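Local coordinates for protein major centromere autoantigen B (Homo sapiens, PDB 1HLV) that binds the CENP-B box of centromeric DNA through helix-turn-helix domains and kinks the DNA on binding, at residues C[116-119]-C[120-124]. Numbering follows the deposited sequence.
With nucleotides of chain A.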
ATOM      1  N   PHE C 116      13.527 -17.341  -4.310  1.00 45.94           N
ATOM      2  CA  PHE C 116      12.800 -16.951  -3.116  1.00 43.39           C
ATOM      3  C   PHE C 116      13.360 -17.762  -1.969  1.00 44.29           C
ATOM      4  O   PHE C 116      13.579 -18.966  -2.094  1.00 44.61           O
ATOM      5  CB  PHE C 116      11.315 -17.237  -3.231  1.00 40.52           C
ATOM      6  CG  PHE C 116      10.521 -16.706  -2.081  1.00 36.98           C
ATOM      7  CD1 PHE C 116      10.481 -15.336  -1.827  1.00 37.30           C
ATOM      8  CD2 PHE C 116       9.815 -17.567  -1.250  1.00 36.20           C
ATOM      9  CE1 PHE C 116       9.745 -14.826  -0.759  1.00 35.71           C
ATOM     10  CE2 PHE C 116       9.072 -17.076  -0.177  1.00 36.11           C
ATOM     11  CZ  PHE C 116       9.036 -15.701   0.070  1.00 37.02           C
ATOM     12  N   THR C 117      13.575 -17.094  -0.846  1.00 43.01           N
ATOM     13  CA  THR C 117      14.138 -17.739   0.321  1.00 41.20           C
ATOM     14  C   THR C 117      13.252 -17.535   1.541  1.00 41.46           C
ATOM     15  O   THR C 117      13.487 -18.129   2.591  1.00 42.25           O
ATOM     16  CB  THR C 117      15.554 -17.169   0.565  1.00 40.75           C
ATOM     17  OG1 THR C 117      16.523 -18.123   0.125  1.00 39.01           O
ATOM     18  CG2 THR C 117      15.783 -16.821   2.010  1.00 39.17           C
ATOM     19  N   ALA C 118      12.211 -16.724   1.387  1.00 39.65           N
ATOM     20  CA  ALA C 118      11.325 -16.412   2.504  1.00 38.10           C
ATOM     21  C   ALA C 118      12.205 -15.823   3.612  1.00 37.15           C
ATOM     22  O   ALA C 118      11.946 -16.015   4.798  1.00 36.69           O
ATOM     23  CB  ALA C 118      10.602 -17.661   2.998  1.00 36.41           C
ATOM     24  N   SER C 119      13.242 -15.098   3.188  1.00 35.41           N
ATOM     25  CA  SER C 119      14.203 -14.447   4.074  1.00 36.52           C
ATOM     26  C   SER C 119      13.569 -13.669   5.232  1.00 38.00           C
ATOM     27  O   SER C 119      12.424 -13.229   5.151  1.00 37.32           O
ATOM     28  CB  SER C 119      15.090 -13.487   3.272  1.00 35.98           C
ATOM     29  OG  SER C 119      14.460 -12.227   3.070  1.00 36.08           O
ATOM     30  N   ASN C 120      14.337 -13.491   6.304  1.00 38.99           N
ATOM     31  CA  ASN C 120      13.850 -12.763   7.467  1.00 39.11           C
ATOM     32  C   ASN C 120      13.417 -11.363   7.042  1.00 38.06           C
ATOM     33  O   ASN C 120      12.367 -10.881   7.458  1.00 38.04           O
ATOM     34  CB  ASN C 120      14.937 -12.652   8.548  1.00 37.88           C
ATOM     35  CG  ASN C 120      15.386 -14.003   9.073  1.00 37.71           C
ATOM     36  OD1 ASN C 120      14.613 -14.955   9.123  1.00 38.82           O
ATOM     37  ND2 ASN C 120      16.642 -14.083   9.487  1.00 37.42           N
ATOM     38  N   GLY C 121      14.235 -10.719   6.216  1.00 37.15           N
ATOM     39  CA  GLY C 121      13.917  -9.381   5.753  1.00 36.84           C
ATOM     40  C   GLY C 121      12.592  -9.345   5.021  1.00 37.44           C
ATOM     41  O   GLY C 121      11.727  -8.514   5.296  1.00 37.30           O
ATOM     42  N   TRP C 122      12.434 -10.264   4.079  1.00 38.15           N
ATOM     43  CA  TRP C 122      11.211 -10.345   3.309  1.00 37.80           C
ATOM     44  C   TRP C 122       9.998 -10.597   4.198  1.00 38.85           C
ATOM     45  O   TRP C 122       8.971  -9.923   4.064  1.00 41.27           O
ATOM     46  CB  TRP C 122      11.295 -11.470   2.276  1.00 35.06           C
ATOM     47  CG  TRP C 122       9.953 -11.765   1.698  1.00 31.75           C
ATOM     48  CD1 TRP C 122       9.299 -11.054   0.733  1.00 29.95           C
ATOM     49  CD2 TRP C 122       9.032 -12.758   2.158  1.00 30.56           C
ATOM     50  NE1 TRP C 122       8.026 -11.537   0.572  1.00 30.25           N
ATOM     51  CE2 TRP C 122       7.833 -12.582   1.434  1.00 28.29           C
ATOM     52  CE3 TRP C 122       9.101 -13.779   3.118  1.00 29.13           C
ATOM     53  CZ2 TRP C 122       6.710 -13.384   1.639  1.00 29.68           C
ATOM     54  CZ3 TRP C 122       7.980 -14.580   3.323  1.00 27.51           C
ATOM     55  CH2 TRP C 122       6.801 -14.376   2.587  1.00 30.06           C
ATOM     56  N   LEU C 123      10.111 -11.573   5.095  1.00 38.82           N
ATOM     57  CA  LEU C 123       8.999 -11.928   5.972  1.00 38.42           C
ATOM     58  C   LEU C 123       8.602 -10.777   6.865  1.00 38.38           C
ATOM     59  O   LEU C 123       7.423 -10.482   7.014  1.00 38.23           O
ATOM     60  CB  LEU C 123       9.356 -13.147   6.823  1.00 39.67           C
ATOM     61  CG  LEU C 123       8.265 -13.662   7.766  1.00 40.68           C
ATOM     62  CD1 LEU C 123       6.987 -13.946   7.002  1.00 40.67           C
ATOM     63  CD2 LEU C 123       8.761 -14.921   8.446  1.00 41.64           C
ATOM     64  N   ASP C 124       9.592 -10.118   7.454  1.00 38.95           N
ATOM     65  CA  ASP C 124       9.316  -8.993   8.327  1.00 38.79           C
ATOM     66  C   ASP C 124       8.603  -7.902   7.526  1.00 39.47           C
ATOM     67  O   ASP C 124       7.545  -7.413   7.929  1.00 39.65           O
ATOM     68  CB  ASP C 124      10.609  -8.448   8.921  1.00 36.22           C
ATOM     69  CG  ASP C 124      10.360  -7.315   9.889  1.00 37.22           C
ATOM     70  OD1 ASP C 124      11.036  -6.271   9.774  1.00 36.57           O
ATOM     71  OD2 ASP C 124       9.485  -7.467  10.767  1.00 36.46           O
TER
ATOM     72  P    DG A  17      20.989 -14.731   1.195  1.00 41.67           P
ATOM     73  OP1  DG A  17      22.158 -15.087   0.350  1.00 40.87           O
ATOM     74  OP2  DG A  17      19.771 -15.581   1.171  1.00 39.45           O
ATOM     75  O5'  DG A  17      21.446 -14.648   2.713  1.00 42.33           O
ATOM     76  C5'  DG A  17      22.486 -13.765   3.110  1.00 44.62           C
ATOM     77  C4'  DG A  17      22.358 -13.462   4.583  1.00 47.66           C
ATOM     78  O4'  DG A  17      21.401 -12.403   4.821  1.00 48.20           O
ATOM     79  C3'  DG A  17      21.880 -14.652   5.424  1.00 49.16           C
ATOM     80  O3'  DG A  17      22.570 -14.641   6.670  1.00 50.68           O
ATOM     81  C2'  DG A  17      20.430 -14.310   5.701  1.00 47.90           C
ATOM     82  C1'  DG A  17      20.589 -12.822   5.898  1.00 47.83           C
ATOM     83  N9   DG A  17      19.383 -12.007   5.933  1.00 46.43           N
ATOM     84  C8   DG A  17      18.104 -12.363   5.576  1.00 46.08           C
ATOM     85  N7   DG A  17      17.233 -11.418   5.795  1.00 45.96           N
ATOM     86  C5   DG A  17      17.989 -10.372   6.309  1.00 44.50           C
ATOM     87  C6   DG A  17      17.595  -9.086   6.748  1.00 43.48           C
ATOM     88  O6   DG A  17      16.462  -8.594   6.773  1.00 43.00           O
ATOM     89  N1   DG A  17      18.684  -8.346   7.198  1.00 43.98           N
ATOM     90  C2   DG A  17      19.985  -8.787   7.223  1.00 44.94           C
ATOM     91  N2   DG A  17      20.904  -7.918   7.682  1.00 42.17           N
ATOM     92  N3   DG A  17      20.361  -9.988   6.825  1.00 44.14           N
ATOM     93  C4   DG A  17      19.317 -10.720   6.384  1.00 44.85           C
ATOM     94  P    DG A  16      15.240 -11.493  -0.482  1.00 40.61           P
ATOM     95  OP1  DG A  16      14.782 -12.672  -1.254  1.00 40.44           O
ATOM     96  OP2  DG A  16      14.451 -11.044   0.693  1.00 40.23           O
ATOM     97  O5'  DG A  16      16.738 -11.720  -0.004  1.00 39.68           O
ATOM     98  C5'  DG A  16      17.810 -11.636  -0.940  1.00 39.34           C
ATOM     99  C4'  DG A  16      19.128 -11.641  -0.211  1.00 41.26           C
ATOM    100  O4'  DG A  16      19.255 -10.417   0.553  1.00 40.30           O
ATOM    101  C3'  DG A  16      19.261 -12.785   0.792  1.00 40.05           C
ATOM    102  O3'  DG A  16      20.629 -13.206   0.837  1.00 40.90           O
ATOM    103  C2'  DG A  16      18.830 -12.147   2.100  1.00 39.86           C
ATOM    104  C1'  DG A  16      19.300 -10.705   1.943  1.00 39.75           C
ATOM    105  N9   DG A  16      18.465  -9.718   2.618  1.00 39.72           N
ATOM    106  C8   DG A  16      17.099  -9.747   2.772  1.00 38.70           C
ATOM    107  N7   DG A  16      16.635  -8.707   3.412  1.00 38.66           N
ATOM    108  C5   DG A  16      17.763  -7.952   3.703  1.00 39.16           C
ATOM    109  C6   DG A  16      17.893  -6.715   4.395  1.00 39.93           C
ATOM    110  O6   DG A  16      17.012  -6.028   4.917  1.00 39.86           O
ATOM    111  N1   DG A  16      19.219  -6.302   4.459  1.00 40.41           N
ATOM    112  C2   DG A  16      20.285  -6.991   3.939  1.00 40.32           C
ATOM    113  N2   DG A  16      21.482  -6.430   4.104  1.00 41.76           N
ATOM    114  N3   DG A  16      20.181  -8.145   3.303  1.00 40.70           N
ATOM    115  C4   DG A  16      18.899  -8.563   3.221  1.00 40.13           C
ATOM    116  P    DG A  18      23.700 -15.737   6.959  1.00 52.03           P
ATOM    117  OP1  DG A  18      24.521 -15.870   5.718  1.00 49.43           O
ATOM    118  OP2  DG A  18      23.015 -16.931   7.524  1.00 47.16           O
ATOM    119  O5'  DG A  18      24.587 -15.021   8.069  1.00 49.64           O
ATOM    120  C5'  DG A  18      25.387 -13.894   7.726  1.00 50.47           C
ATOM    121  C4'  DG A  18      25.255 -12.813   8.773  1.00 52.02           C
ATOM    122  O4'  DG A  18      23.954 -12.180   8.698  1.00 51.22           O
ATOM    123  C3'  DG A  18      25.409 -13.285  10.219  1.00 53.32           C
ATOM    124  O3'  DG A  18      26.137 -12.289  10.948  1.00 55.97           O
ATOM    125  C2'  DG A  18      23.975 -13.359  10.708  1.00 51.44           C
ATOM    126  C1'  DG A  18      23.364 -12.174   9.987  1.00 51.32           C
ATOM    127  N9   DG A  18      21.912 -12.219   9.830  1.00 50.23           N
ATOM    128  C8   DG A  18      21.152 -13.273   9.378  1.00 50.56           C
ATOM    129  N7   DG A  18      19.872 -13.014   9.362  1.00 49.59           N
ATOM    130  C5   DG A  18      19.781 -11.706   9.821  1.00 49.28           C
ATOM    131  C6   DG A  18      18.642 -10.871  10.005  1.00 48.69           C
ATOM    132  O6   DG A  18      17.453 -11.122   9.767  1.00 47.99           O
ATOM    133  N1   DG A  18      19.002  -9.625  10.514  1.00 47.84           N
ATOM    134  C2   DG A  18      20.288  -9.225  10.797  1.00 46.74           C
ATOM    135  N2   DG A  18      20.426  -7.991  11.315  1.00 43.68           N
ATOM    136  N3   DG A  18      21.357  -9.983  10.598  1.00 46.71           N
ATOM    137  C4   DG A  18      21.031 -11.204  10.120  1.00 48.51           C
TER
HETATM  138  O   HOH W   1      12.598 -16.331   7.530  1.00 33.24           O
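Ser119 N-caps the helix that starts at Asn120: its carbonyl O takes the first helical bond from Leu123 N (2.8 Å), and the chain enters this turn through Ala118, whose backbone is in the left-handed helical region. The Ser119 side chain adds the capping bond, OG accepting from Trp122 N at 3.0 Å. A chi1 of 83° turns the hydroxyl in over the backbone of its own residue, which directs it toward Trp122 N in the first turn of the helix and also lets it donate to the phosphate oxygen OP2 of DG16 of chain A (2.7 Å). One hydroxyl thus ties the helix N-terminus to the DNA backbone, and the positive end of the helix dipole probably helps to hold the phosphate. Helix 120-129 follows the loop after helix 97-111, in the position of the recognition helix of a helix-turn-helix, consistent with its N-terminus meeting the guanine N7 and O6 atoms that line the major groove. Gly121 N donates to N7 of DG17 of chain A (3.1 Å). Asn120 ND2 gives a hydrogen bond to O6 of DG18 of chain A (3.1 Å) and a weak one to N7 of the same guanine. The other end of that amide, OD1, is bridged by a water to Ala118 O, which helps to fix its rotation. On the protein side, Phe116 and Trp122 form a T-shaped pair: Phe116 CZ stands over the six-membered ring of the indole and CE1 over the CD2-CE2 bond toward the five-membered ring, with the six-membered ring centroids 4.7 Å apart and planes at 84°. Ala118 CA lies 3.5 Å from Trp122 CE3, packing the turn against the indole. Phe116 also meets Tyr74 edge-to-face, while Trp122 rests on Leu77 and Leu81 of helix 75-88.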